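Fe-regulated protein B (Neisseria meningitidis, PDB 4AIP) imports iron across the bacterial outer membrane as a TonB-dependent transporter, and is probably associated with siderophore uptake. Local coordinates at residues Leu143-Ser148 with Ile168-Asp173; Gln175-Gly180 with Ser204-Glu209; Gly186-Ser191 with Gly737-Phe742. One frame throughout, in Å; residues are numbered along the deposited sequence.

Contact 1: residues Leu143-Ser148 with Ile168-Asp173; sequences LVKVVS and IAKTVD
The amide of K145 and the carbonyl of K170 are the flat groups that meet most directly between L143-S148 and I168-D173: K145 N points at K170 O within the carbonyl plane, at 2.6 Å and almost straight at 173°. V172 N reaches L143 O in the same in-plane fashion, as S148 N does I168 O. The return bond differs: I168 N comes to S148 O from above the carbonyl plane, 35° out of it. The T171 carbonyl has an aliphatic neighbour, its O lying 3.1 Å from CD of K145.

These antiparallel strands illustrate how a classic beta bulge lets a chain turn a corner. K145 and V146 both face K170: K145 donates to its carbonyl, while V146 O accepts K170 N at 3.1 Å. The extra residue shifts the register by one; on its N-terminal side V144 pairs with T171, and their side chains diverge.

V146 and K170 run side by side on the same face of the sheet, V146 CG2 resting 3.6 Å from K170 CB before the lysine chain leads off. V172 CG1 sits between its backbone N and carbonyl carbon (chi1 53°), which brings it to 3.3 Å from L143 O. K145 NZ and K170 NZ stay 6.2 Å apart, and K145 NZ has a long, weak ion pair with D176.

The pair forms the middle of a four-stranded mixed sheet in the plug. Strand 67-73 flanks 144-151, with N70 N bonded to S148 OG; strand 118-121 flanks 165-171. M85 of helix 85-88 covers V144 and V147. Barrel strands 246-259 and 264-276 receive L143, and K254 bonds T171 OG1, which also meets D122.

Contact 2: residues Gln175-Gly180 with Ser204-Glu209; sequences QDLLKG and SVFGKE. With N8E (3,6,9,12,15-pentaoxatricosan-1-ol), chain F.
CB of L177 stands over the face of the F206 ring, the leucine chain crosses it at a slant, and the rest of the contact is arranged round that ring. This CB is 3.4 Å from the ring centroid and only 4° off the ring normal, a CH-pi contact over the middle of the face. From there the leucine continues across the ring, so that its CD1 comes within 3.5 Å of F206 CD1 and equally near S204 OG. CB of F206 already points at the helix; with CG between the backbone N and the carbonyl carbon (chi1 43°), the ring turns a face to L177.

L178 takes the edge instead. L178 and F206 run antiparallel past one another, with L178 CD2 in the ring plane, 3.7 Å from F206 CD2. The example shows how consecutive helical residues can hold one aromatic ring from two sides, one by its face and one by its rim. The other branch of L178, CD1, packs against CE of K208 at 3.9 Å. K208 bends at chi3 and meets Q175 at about a right angle; its NZ gives OE1 of Q175 a weak hydrogen bond of 3.3 Å.

On E209, the detergent-like N8E chain ends with O24 3.0 Å from the backbone N. The carboxylate of E209 is engaged by K699 and the Y740 hydroxyl of the second subunit.

Helix 174-178 thus lies against the inner side of barrel strand 198-209, directly after the plug strand 165-171. V172 touches L177, and L181 and L215 add to the packing of F206. Strands 185-194 and 212-223 flank 198-209, the latter with D213 beside K208.

Contact 3: residues Gly186-Ser191 with Gly737-Phe742; sequences GVRLNS and GVNYKF
V187 and F742 lie side by side and form the apolar end of this strand pair. CB of V187 sits over one face of the F742 ring, 3.9 Å from its centroid and 22° off the normal, displaced toward the rim. L189 CD1 comes at the ring edge, in plane, 3.7 Å from F742 CE2. With its CG between the backbone N and the carbonyl carbon (chi1 62°), F742 lays its ring alongside the neighbouring strand. Its terminal carboxylate takes over the role of a peptide carbonyl: F742 OXT accepts V187 N at 2.9 Å, while K183 binds the other oxygen.

From here the strands run antiparallel, with paired bonds joining L189 to Y740 and S191 to V738; Y740 N reaches L189 O at 2.6 Å, nearly along the C=O axis. On the face bearing R188, the guanidinium spreads over N739, whose CB lies 3.5 Å from R188 NH2. Farther out, a salt bridge from NH2 to D78 of the plug fixes that end of the arginine. On the other face, V738 and Y740 pack on I255 and E209 of the third subunit.

Pairing of the first barrel strand with the last closes a transmembrane beta-barrel, and a C-terminal phenylalanine ending that last strand is a familiar signature of outer-membrane proteins.

Overall arrangement
The three contacts trace a path from plug to barrel seam. Contacts 1 and 2 have centres 15 Å apart and are joined directly: strand 165-171 runs on to helix 174-178, V172 CG2 packs 3.8 Å from L177 CG, and K145 NZ makes a long, weak ion pair with D176 OD1. Contact 3 is closer to contact 2, at 12 Å between centres, because strands 185-194 and 198-209 are neighbours; S204 O lies 2.9 Å from R188 N, a probable hydrogen bond. Contacts 1 and 3 do not touch, their nearest atoms being about 8 Å apart. The N8E molecule contacts 204-209 directly, while the L143 side chain is about 9 Å away from it.

Contact 1: residues Leu143-Ser148 with Ile168-Asp173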
loop_
_atom_site.group_PDB
_atom_site.type_symbol
_atom_site.label_atom_id
_atom_site.label_comp_id
_atom_site.label_asym_id
_atom_site.label_seq_id
_atom_site.Cartn_x
_atom_site.Cartn_y
_atom_site.Cartn_z
ATOM N N LEU B 143 1.721 -4.968 19.121
ATOM C CA LEU B 143 1.669 -6.442 19.032
ATOM C C LEU B 143 1.571 -7.189 20.387
ATOM O O LEU B 143 1.137 -8.369 20.436
ATOM C CB LEU B 143 2.861 -6.971 18.235
ATOM C CG LEU B 143 3.028 -6.403 16.835
ATOM C CD1 LEU B 143 4.459 -6.626 16.312
ATOM C CD2 LEU B 143 2.000 -7.044 15.889
ATOM N N VAL B 144 1.948 -6.534 21.488
ATOM C CA VAL B 144 2.333 -7.333 22.645
ATOM C C VAL B 144 1.261 -7.410 23.698
ATOM O O VAL B 144 0.427 -6.525 23.764
ATOM C CB VAL B 144 3.759 -6.914 23.231
ATOM C CG1 VAL B 144 4.692 -6.556 22.139
ATOM C CG2 VAL B 144 3.672 -5.732 24.097
ATOM N N LYS B 145 1.242 -8.478 24.494
ATOM C CA LYS B 145 0.313 -8.529 25.615
ATOM C C LYS B 145 0.982 -8.384 26.947
ATOM O O LYS B 145 0.350 -7.965 27.882
ATOM C CB LYS B 145 -0.562 -9.779 25.605
ATOM C CG LYS B 145 -0.069 -10.920 26.410
ATOM C CD LYS B 145 -0.425 -12.238 25.761
ATOM C CE LYS B 145 -0.243 -13.404 26.708
ATOM N NZ LYS B 145 -1.232 -13.479 27.794
ATOM N N VAL B 146 2.244 -8.762 27.054
ATOM C CA VAL B 146 3.029 -8.556 28.263
ATOM C C VAL B 146 4.474 -8.252 27.893
ATOM O O VAL B 146 4.989 -8.709 26.845
ATOM C CB VAL B 146 3.015 -9.789 29.199
ATOM C CG1 VAL B 146 1.745 -9.825 30.018
ATOM C CG2 VAL B 146 3.089 -11.079 28.459
ATOM N N VAL B 147 5.088 -7.426 28.742
ATOM C CA VAL B 147 6.523 -7.203 28.750
ATOM C C VAL B 147 7.015 -7.530 30.146
ATOM O O VAL B 147 6.396 -7.147 31.146
ATOM C CB VAL B 147 6.878 -5.759 28.370
ATOM C CG1 VAL B 147 8.341 -5.613 28.212
ATOM C CG2 VAL B 147 6.195 -5.383 27.058
ATOM N N SER B 148 8.123 -8.264 30.203
ATOM C CA SER B 148 8.829 -8.641 31.419
ATOM C C SER B 148 10.311 -8.392 31.156
ATOM O O SER B 148 10.724 -8.139 30.014
ATOM C CB SER B 148 8.631 -10.145 31.697
ATOM O OG SER B 148 7.308 -10.478 32.161
ATOM N N ILE B 168 11.509 -9.306 27.508
ATOM C CA ILE B 168 10.771 -10.465 27.127
ATOM C C ILE B 168 9.298 -10.095 26.922
ATOM O O ILE B 168 8.635 -9.551 27.827
ATOM C CB ILE B 168 10.865 -11.488 28.250
ATOM C CG1 ILE B 168 12.368 -11.857 28.501
ATOM C CG2 ILE B 168 9.898 -12.683 27.995
ATOM C CD1 ILE B 168 12.551 -12.831 29.695
ATOM N N ALA B 169 8.785 -10.398 25.740
ATOM C CA ALA B 169 7.426 -9.991 25.389
ATOM C C ALA B 169 6.741 -11.152 24.767
ATOM O O ALA B 169 7.402 -11.942 24.069
ATOM C CB ALA B 169 7.458 -8.832 24.408
ATOM N N LYS B 170 5.426 -11.216 25.013
ATOM C CA LYS B 170 4.498 -12.178 24.403
ATOM C C LYS B 170 3.508 -11.406 23.553
ATOM O O LYS B 170 3.025 -10.362 23.983
ATOM C CB LYS B 170 3.762 -12.964 25.489
ATOM C CG LYS B 170 4.695 -13.678 26.448
ATOM C CD LYS B 170 3.972 -14.752 27.213
ATOM C CE LYS B 170 4.932 -15.592 28.073
ATOM N NZ LYS B 170 4.260 -15.976 29.335
ATOM N N THR B 171 3.254 -11.884 22.336
ATOM C CA THR B 171 2.240 -11.301 21.476
ATOM C C THR B 171 0.830 -11.597 22.028
ATOM O O THR B 171 0.594 -12.526 22.817
ATOM C CB THR B 171 2.361 -11.806 20.053
ATOM O OG1 THR B 171 2.341 -13.246 20.107
ATOM C CG2 THR B 171 3.669 -11.327 19.460
ATOM N N VAL B 172 -0.116 -10.780 21.606
ATOM C CA VAL B 172 -1.454 -10.876 22.088
ATOM C C VAL B 172 -2.202 -12.081 21.506
ATOM O O VAL B 172 -1.898 -12.559 20.389
ATOM C CB VAL B 172 -2.207 -9.544 21.807
ATOM C CG1 VAL B 172 -2.082 -9.153 20.310
ATOM C CG2 VAL B 172 -3.673 -9.706 22.208
ATOM N N ASP B 173 -3.170 -12.558 22.289
ATOM C CA ASP B 173 -3.949 -13.691 21.942
ATOM C C ASP B 173 -5.440 -13.384 21.912
ATOM O O ASP B 173 -5.939 -12.430 22.539
ATOM C CB ASP B 173 -3.706 -14.774 22.991
ATOM C CG ASP B 173 -3.079 -15.986 22.430
ATOM O OD1 ASP B 173 -3.634 -16.557 21.439
ATOM O OD2 ASP B 173 -2.022 -16.362 23.013
#

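Contact 2: residues Gln175-Gly180 with Ser204-Glu209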
loop_
_atom_site.group_PDB
_atom_site.type_symbol
_atom_site.label_atom_id
_atom_site.label_comp_id
_atom_site.label_asym_id
_atom_site.label_seq_id
_atom_site.Cartn_x
_atom_site.Cartn_y
_atom_site.Cartn_z
ATOM N N GLN B 175 -7.846 -14.943 23.614
ATOM C CA GLN B 175 -8.460 -14.843 24.945
ATOM C C GLN B 175 -8.222 -13.506 25.666
ATOM O O GLN B 175 -9.114 -13.017 26.401
ATOM C CB GLN B 175 -8.107 -16.018 25.846
ATOM C CG GLN B 175 -8.747 -17.339 25.400
ATOM C CD GLN B 175 -10.188 -17.573 25.895
ATOM O OE1 GLN B 175 -11.107 -16.789 25.620
ATOM N NE2 GLN B 175 -10.387 -18.690 26.602
ATOM N N ASP B 176 -7.054 -12.908 25.444
ATOM C CA ASP B 176 -6.835 -11.547 25.914
ATOM C C ASP B 176 -7.803 -10.537 25.305
ATOM O O ASP B 176 -8.256 -9.645 25.981
ATOM C CB ASP B 176 -5.392 -11.115 25.679
ATOM C CG ASP B 176 -4.413 -12.248 25.924
ATOM O OD1 ASP B 176 -4.635 -13.002 26.913
ATOM O OD2 ASP B 176 -3.439 -12.402 25.086
ATOM N N LEU B 177 -8.116 -10.673 24.022
ATOM C CA LEU B 177 -8.943 -9.658 23.371
ATOM C C LEU B 177 -10.396 -9.877 23.685
ATOM O O LEU B 177 -11.161 -8.942 23.735
ATOM C CB LEU B 177 -8.736 -9.604 21.880
ATOM C CG LEU B 177 -7.342 -9.159 21.534
ATOM C CD1 LEU B 177 -7.088 -9.476 20.057
ATOM C CD2 LEU B 177 -7.273 -7.689 21.800
ATOM N N LEU B 178 -10.774 -11.111 23.922
ATOM C CA LEU B 178 -12.157 -11.403 24.299
ATOM C C LEU B 178 -12.501 -10.995 25.722
ATOM O O LEU B 178 -13.701 -11.017 26.087
ATOM C CB LEU B 178 -12.455 -12.905 24.136
ATOM C CG LEU B 178 -12.419 -13.373 22.678
ATOM C CD1 LEU B 178 -12.200 -14.864 22.644
ATOM C CD2 LEU B 178 -13.734 -12.957 21.896
ATOM N N LYS B 179 -11.464 -10.655 26.510
ATOM C CA LYS B 179 -11.559 -10.429 27.948
ATOM C C LYS B 179 -12.847 -9.672 28.327
ATOM O O LYS B 179 -13.721 -10.218 29.057
ATOM C CB LYS B 179 -10.308 -9.713 28.471
ATOM C CG LYS B 179 -10.223 -9.581 30.027
ATOM C CD LYS B 179 -9.504 -10.739 30.682
ATOM C CE LYS B 179 -7.983 -10.568 30.546
ATOM N NZ LYS B 179 -7.250 -11.874 30.315
ATOM N N GLY B 180 -12.994 -8.450 27.823
ATOM C CA GLY B 180 -14.144 -7.637 28.227
ATOM C C GLY B 180 -15.547 -8.028 27.725
ATOM O O GLY B 180 -16.538 -7.454 28.162
ATOM N N SER B 204 -8.495 -5.019 14.821
ATOM C CA SER B 204 -8.225 -6.351 15.221
ATOM C C SER B 204 -9.546 -7.088 15.280
ATOM O O SER B 204 -10.536 -6.583 15.769
ATOM C CB SER B 204 -7.511 -6.294 16.564
ATOM O OG SER B 204 -7.704 -7.476 17.236
ATOM N N VAL B 205 -9.556 -8.275 14.704
ATOM C CA VAL B 205 -10.734 -9.155 14.727
ATOM C C VAL B 205 -10.279 -10.500 15.283
ATOM O O VAL B 205 -9.177 -10.947 15.012
ATOM C CB VAL B 205 -11.396 -9.245 13.303
ATOM C CG1 VAL B 205 -10.430 -9.820 12.254
ATOM C CG2 VAL B 205 -12.686 -10.048 13.340
ATOM N N PHE B 206 -11.092 -11.118 16.106
ATOM C CA PHE B 206 -10.660 -12.287 16.850
ATOM C C PHE B 206 -11.836 -13.160 17.242
ATOM O O PHE B 206 -12.963 -12.696 17.369
ATOM C CB PHE B 206 -9.892 -11.831 18.102
ATOM C CG PHE B 206 -10.524 -10.677 18.810
ATOM C CD1 PHE B 206 -10.234 -9.366 18.434
ATOM C CD2 PHE B 206 -11.445 -10.890 19.842
ATOM C CE1 PHE B 206 -10.844 -8.296 19.075
ATOM C CE2 PHE B 206 -12.029 -9.817 20.507
ATOM C CZ PHE B 206 -11.745 -8.533 20.109
ATOM N N GLY B 207 -11.593 -14.433 17.456
ATOM C CA GLY B 207 -12.681 -15.283 17.896
ATOM C C GLY B 207 -12.322 -16.707 18.220
ATOM O O GLY B 207 -11.166 -17.071 18.252
ATOM N N LYS B 208 -13.354 -17.498 18.443
ATOM C CA LYS B 208 -13.264 -18.857 18.957
ATOM C C LYS B 208 -14.498 -19.732 18.460
ATOM O O LYS B 208 -15.666 -19.329 18.535
ATOM C CB LYS B 208 -13.017 -18.773 20.477
ATOM C CG LYS B 208 -13.800 -19.621 21.416
ATOM C CD LYS B 208 -13.386 -19.368 22.932
ATOM C CE LYS B 208 -14.177 -18.156 23.502
ATOM N NZ LYS B 208 -14.153 -17.993 25.048
ATOM N N GLU B 209 -14.224 -20.891 17.878
ATOM C CA GLU B 209 -15.274 -21.839 17.539
ATOM C C GLU B 209 -14.849 -23.284 17.801
ATOM O O GLU B 209 -13.832 -23.756 17.266
ATOM C CB GLU B 209 -15.717 -21.699 16.074
ATOM C CG GLU B 209 -17.023 -22.521 15.773
ATOM C CD GLU B 209 -17.612 -22.419 14.320
ATOM O OE1 GLU B 209 -16.983 -21.879 13.376
ATOM O OE2 GLU B 209 -18.736 -22.911 14.111
HETATM C C01 N8E F . 2.321 -10.026 5.263
HETATM C C02 N8E F . 2.634 -10.612 6.626
HETATM C C03 N8E F . 1.644 -10.120 7.671
HETATM C C04 N8E F . 0.349 -10.922 7.720
HETATM C C05 N8E F . 0.376 -12.052 8.728
HETATM C C06 N8E F . -0.480 -13.230 8.265
HETATM C C07 N8E F . 0.259 -14.187 7.393
HETATM C C08 N8E F . -0.267 -15.623 7.445
HETATM O O09 N8E F . 0.010 -16.223 8.701
HETATM C C10 N8E F . -0.461 -17.532 8.906
HETATM C C11 N8E F . -0.610 -17.832 10.396
HETATM O O12 N8E F . -1.934 -18.255 10.643
HETATM C C13 N8E F . -2.900 -17.354 11.167
HETATM C C14 N8E F . -4.229 -18.086 11.025
HETATM O O15 N8E F . -5.256 -17.188 10.591
HETATM C C16 N8E F . -6.113 -17.714 9.575
HETATM C C17 N8E F . -7.238 -18.499 10.216
HETATM O O18 N8E F . -8.275 -17.569 10.543
HETATM C C19 N8E F . -8.872 -17.790 11.835
HETATM C C20 N8E F . -9.928 -18.906 11.926
HETATM O O21 N8E F . -9.783 -19.636 13.156
HETATM C C22 N8E F . -10.739 -19.261 14.139
HETATM C C23 N8E F . -11.364 -20.563 14.590
HETATM O O24 N8E F . -12.502 -20.301 15.432
#

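Contact 3: residues Gly186-Ser191 with Gly737-Phe742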
loop_
_atom_site.group_PDB
_atom_site.type_symbol
_atom_site.label_atom_id
_atom_site.label_comp_id
_atom_site.label_asym_id
_atom_site.label_seq_id
_atom_site.Cartn_x
_atom_site.Cartn_y
_atom_site.Cartn_z
ATOM N N GLY B 186 -15.153 -10.826 18.500
ATOM C CA GLY B 186 -15.094 -9.422 18.841
ATOM C C GLY B 186 -14.221 -8.642 17.902
ATOM O O GLY B 186 -13.420 -9.207 17.172
ATOM N N VAL B 187 -14.416 -7.329 17.901
ATOM C CA VAL B 187 -13.615 -6.394 17.108
ATOM C C VAL B 187 -13.019 -5.372 18.056
ATOM O O VAL B 187 -13.635 -4.998 19.075
ATOM C CB VAL B 187 -14.426 -5.680 16.002
ATOM C CG1 VAL B 187 -13.564 -4.745 15.261
ATOM C CG2 VAL B 187 -14.920 -6.674 14.962
ATOM N N ARG B 188 -11.806 -4.933 17.735
ATOM C CA ARG B 188 -11.170 -3.896 18.524
ATOM C C ARG B 188 -10.602 -2.849 17.623
ATOM O O ARG B 188 -9.785 -3.139 16.777
ATOM C CB ARG B 188 -10.084 -4.485 19.396
ATOM C CG ARG B 188 -9.598 -3.565 20.495
ATOM C CD ARG B 188 -8.088 -3.555 20.460
ATOM N NE ARG B 188 -7.461 -2.960 21.624
ATOM C CZ ARG B 188 -6.454 -2.079 21.540
ATOM N NH1 ARG B 188 -6.013 -1.690 20.347
ATOM N NH2 ARG B 188 -5.928 -1.539 22.631
ATOM N N LEU B 189 -11.076 -1.625 17.792
ATOM C CA LEU B 189 -10.535 -0.497 17.049
ATOM C C LEU B 189 -9.803 0.458 17.964
ATOM O O LEU B 189 -10.171 0.656 19.112
ATOM C CB LEU B 189 -11.611 0.252 16.261
ATOM C CG LEU B 189 -12.614 -0.671 15.570
ATOM C CD1 LEU B 189 -13.918 0.119 15.383
ATOM C CD2 LEU B 189 -12.067 -1.182 14.255
ATOM N N ASN B 190 -8.755 1.052 17.429
ATOM C CA ASN B 190 -8.098 2.106 18.114
ATOM C C ASN B 190 -7.690 3.227 17.172
ATOM O O ASN B 190 -7.524 3.020 15.986
ATOM C CB ASN B 190 -6.912 1.547 18.905
ATOM C CG ASN B 190 -5.786 1.162 18.035
ATOM O OD1 ASN B 190 -4.889 1.932 17.810
ATOM N ND2 ASN B 190 -5.824 -0.036 17.523
ATOM N N SER B 191 -7.546 4.429 17.718
ATOM C CA SER B 191 -6.910 5.520 16.998
ATOM C C SER B 191 -6.123 6.379 17.937
ATOM O O SER B 191 -6.332 6.370 19.169
ATOM C CB SER B 191 -7.917 6.366 16.219
ATOM O OG SER B 191 -8.633 7.205 17.053
ATOM N N GLY B 737 -5.489 9.067 22.592
ATOM C CA GLY B 737 -5.657 7.714 22.064
ATOM C C GLY B 737 -7.047 7.208 22.432
ATOM O O GLY B 737 -7.595 7.611 23.469
ATOM N N VAL B 738 -7.637 6.357 21.577
ATOM C CA VAL B 738 -8.935 5.730 21.913
ATOM C C VAL B 738 -8.847 4.274 21.500
ATOM O O VAL B 738 -8.417 4.025 20.376
ATOM C CB VAL B 738 -10.181 6.436 21.170
ATOM C CG1 VAL B 738 -11.499 5.837 21.610
ATOM C CG2 VAL B 738 -10.238 7.964 21.419
ATOM N N ASN B 739 -9.230 3.323 22.357
ATOM C CA ASN B 739 -9.417 1.935 21.869
ATOM C C ASN B 739 -10.850 1.525 22.198
ATOM O O ASN B 739 -11.371 1.915 23.252
ATOM C CB ASN B 739 -8.443 0.860 22.429
ATOM C CG ASN B 739 -7.995 1.134 23.824
ATOM O OD1 ASN B 739 -6.934 1.762 24.043
ATOM N ND2 ASN B 739 -8.761 0.682 24.774
ATOM N N TYR B 740 -11.470 0.715 21.327
ATOM C CA TYR B 740 -12.857 0.346 21.546
ATOM C C TYR B 740 -13.122 -1.043 21.050
ATOM O O TYR B 740 -12.716 -1.384 19.944
ATOM C CB TYR B 740 -13.792 1.341 20.873
ATOM C CG TYR B 740 -15.274 0.927 20.921
ATOM C CD1 TYR B 740 -15.930 0.775 22.130
ATOM C CD2 TYR B 740 -15.986 0.677 19.755
ATOM C CE1 TYR B 740 -17.224 0.384 22.193
ATOM C CE2 TYR B 740 -17.317 0.308 19.806
ATOM C CZ TYR B 740 -17.933 0.151 21.040
ATOM O OH TYR B 740 -19.268 -0.187 21.143
ATOM N N LYS B 741 -13.823 -1.822 21.881
ATOM C CA LYS B 741 -13.988 -3.256 21.741
ATOM C C LYS B 741 -15.463 -3.568 21.741
ATOM O O LYS B 741 -16.172 -3.231 22.682
ATOM C CB LYS B 741 -13.458 -3.950 22.978
ATOM C CG LYS B 741 -12.275 -4.888 22.920
ATOM C CD LYS B 741 -12.303 -5.523 24.356
ATOM C CE LYS B 741 -11.227 -6.472 24.704
ATOM N NZ LYS B 741 -10.062 -5.696 25.048
ATOM N N PHE B 742 -15.912 -4.263 20.699
ATOM C CA PHE B 742 -17.285 -4.706 20.590
ATOM C C PHE B 742 -17.404 -6.109 19.968
ATOM O O PHE B 742 -17.995 -6.988 20.573
ATOM C CB PHE B 742 -18.109 -3.688 19.801
ATOM C CG PHE B 742 -17.656 -3.493 18.371
ATOM C CD1 PHE B 742 -18.184 -4.282 17.338
ATOM C CD2 PHE B 742 -16.732 -2.502 18.051
ATOM C CE1 PHE B 742 -17.781 -4.092 16.001
ATOM C CE2 PHE B 742 -16.352 -2.262 16.712
ATOM C CZ PHE B 742 -16.865 -3.076 15.682
ATOM O OXT PHE B 742 -16.980 -6.422 18.842
#